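PDB 4HW6: hypothetical protein, IPT/TIG domain protein, which is of unknown function but, as a two-domain protein with an IPT/TIG domain and a six-bladed beta-propeller, probably takes part in binding carbohydrate nutrients. Local coordinates for residues V367-P372 with T377-R382. Residues are numbered along the deposited sequence; the frame is centred on the assembly and turned at random.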
loop_
_atom_site.group_PDB
_atom_site.type_symbol
_atom_site.label_atom_id
_atom_site.label_comp_id
_atom_site.label_asym_id
_atom_site.label_seq_id
_atom_site.Cartn_x
_atom_site.Cartn_y
_atom_site.Cartn_z
ATOM N N VAL A 367 -10.229 0.887 4.996
ATOM C CA VAL A 367 -8.865 0.566 5.340
ATOM C C VAL A 367 -8.661 1.101 6.763
ATOM O O VAL A 367 -8.987 2.265 7.052
ATOM C CB VAL A 367 -7.855 1.202 4.365
ATOM C CG1 VAL A 367 -6.419 0.882 4.798
ATOM C CG2 VAL A 367 -8.101 0.705 2.919
ATOM N N ARG A 368 -8.166 0.244 7.654
ATOM C CA ARG A 368 -8.036 0.565 9.073
ATOM C C ARG A 368 -6.598 0.362 9.495
ATOM O O ARG A 368 -5.814 -0.242 8.757
ATOM C CB ARG A 368 -9.042 -0.246 9.913
ATOM C CG ARG A 368 -10.469 0.040 9.452
ATOM C CD ARG A 368 -11.560 -0.696 10.197
ATOM N NE ARG A 368 -11.832 -0.067 11.480
ATOM C CZ ARG A 368 -12.644 -0.608 12.380
ATOM N NH1 ARG A 368 -13.274 -1.741 12.099
ATOM N NH2 ARG A 368 -12.858 -0.025 13.534
ATOM N N VAL A 369 -6.251 0.878 10.678
ATOM C CA VAL A 369 -4.895 0.755 11.200
ATOM C C VAL A 369 -4.961 0.220 12.599
ATOM O O VAL A 369 -5.761 0.709 13.406
ATOM C CB VAL A 369 -4.169 2.101 11.211
ATOM C CG1 VAL A 369 -2.713 1.907 11.617
ATOM C CG2 VAL A 369 -4.244 2.753 9.850
ATOM N N LEU A 370 -4.129 -0.783 12.878
ATOM C CA LEU A 370 -3.912 -1.291 14.232
ATOM C C LEU A 370 -2.514 -0.856 14.662
ATOM O O LEU A 370 -1.519 -1.215 14.024
ATOM C CB LEU A 370 -4.039 -2.818 14.226
ATOM C CG LEU A 370 -3.713 -3.547 15.544
ATOM C CD1 LEU A 370 -4.594 -3.071 16.701
ATOM C CD2 LEU A 370 -3.879 -5.043 15.317
ATOM N N THR A 371 -2.438 -0.086 15.736
ATOM C CA THR A 371 -1.162 0.423 16.220
ATOM C C THR A 371 -0.575 -0.529 17.244
ATOM O O THR A 371 -1.278 -1.428 17.727
ATOM C CB THR A 371 -1.324 1.813 16.835
ATOM O OG1 THR A 371 -2.070 1.709 18.068
ATOM C CG2 THR A 371 -2.065 2.721 15.866
ATOM N N PRO A 372 0.715 -0.356 17.560
ATOM C CA PRO A 372 1.335 -1.251 18.534
ATOM C C PRO A 372 0.710 -1.223 19.929
ATOM O O PRO A 372 0.800 -2.212 20.636
ATOM C CB PRO A 372 2.777 -0.762 18.591
ATOM C CG PRO A 372 3.011 -0.197 17.223
ATOM C CD PRO A 372 1.714 0.488 16.872
ATOM N N THR A 377 -7.940 2.471 14.333
ATOM C CA THR A 377 -8.506 3.714 13.783
ATOM C C THR A 377 -8.826 3.475 12.308
ATOM O O THR A 377 -8.279 2.556 11.708
ATOM C CB THR A 377 -7.525 4.884 13.910
ATOM O OG1 THR A 377 -6.329 4.545 13.196
ATOM C CG2 THR A 377 -7.213 5.178 15.389
ATOM N N THR A 378 -9.755 4.231 11.755
ATOM C CA THR A 378 -10.108 4.094 10.346
ATOM C C THR A 378 -9.284 5.075 9.493
ATOM O O THR A 378 -9.252 6.259 9.769
ATOM C CB THR A 378 -11.622 4.249 10.160
ATOM O OG1 THR A 378 -12.262 3.169 10.874
ATOM C CG2 THR A 378 -12.003 4.179 8.649
ATOM N N TYR A 379 -8.559 4.553 8.516
ATOM C CA TYR A 379 -7.710 5.376 7.663
ATOM C C TYR A 379 -8.442 5.930 6.438
ATOM O O TYR A 379 -8.254 7.117 6.098
ATOM C CB TYR A 379 -6.513 4.548 7.227
ATOM C CG TYR A 379 -5.469 5.205 6.354
ATOM C CD1 TYR A 379 -4.740 6.340 6.777
ATOM C CD2 TYR A 379 -5.156 4.662 5.123
ATOM C CE1 TYR A 379 -3.746 6.895 5.973
ATOM C CE2 TYR A 379 -4.173 5.211 4.318
ATOM C CZ TYR A 379 -3.484 6.322 4.729
ATOM O OH TYR A 379 -2.515 6.832 3.894
ATOM N N ALA A 380 -9.271 5.102 5.793
ATOM C CA ALA A 380 -9.968 5.505 4.571
ATOM C C ALA A 380 -11.296 4.772 4.392
ATOM O O ALA A 380 -11.412 3.594 4.761
ATOM C CB ALA A 380 -9.048 5.286 3.356
ATOM N N GLY A 381 -12.266 5.464 3.795
ATOM C CA GLY A 381 -13.565 4.880 3.449
ATOM C C GLY A 381 -14.697 5.474 4.242
ATOM O O GLY A 381 -14.466 6.276 5.155
ATOM N N ARG A 382 -15.915 5.081 3.873
ATOM C CA ARG A 382 -17.164 5.514 4.504
ATOM C C ARG A 382 -17.353 7.049 4.422
ATOM O O ARG A 382 -17.907 7.686 5.327
ATOM C CB ARG A 382 -17.242 5.004 5.946
ATOM C CG ARG A 382 -17.178 3.489 6.039
ATOM C CD ARG A 382 -17.196 3.036 7.473
ATOM N NE ARG A 382 -18.511 3.131 8.089
ATOM C CZ ARG A 382 -19.407 2.139 8.108
ATOM N NH1 ARG A 382 -19.167 1.006 7.463
ATOM N NH2 ARG A 382 -20.572 2.305 8.735
#
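With CG trans to its own backbone N (chi1 -179°), Tyr379 carries its ring to the face of the sheet that also bears Val367 and Val369; there CG1 of Val367, likewise trans to N, meets the ring edge, 4.0 Å from Tyr379 CD2. Val369 adds to the apolar patch through CG2, 3.9 Å from Tyr379 CB. The backbone explains why a tyrosine and an alanine share this face: Val367 O accepts two N-H groups, from Tyr379 N at 2.7 Å and, more nearly straight, from Ala380 N at 3.1 Å. Val367 N returns a bond to Ala380 O, and regular pairing resumes with Arg368 beside Thr378, a non-hydrogen-bonded pair, followed by Val369 and Thr377, which exchange two bonds. On the other face Arg368, bent at chi3 (79°), runs past the Thr378 hydroxyl, with NE 3.3 Å from OG1. Asp326 holds both residues, taking a salt bridge from the Arg368 guanidinium and a hydrogen bond with Thr378, while Asp361 pairs with the other terminal nitrogen of the arginine. Charge on this buried arginine is thus probably balanced by two carboxylates. The extra residue opposite Val367 makes this a classic beta bulge, set in an antiparallel hairpin of one blade of the beta-propeller.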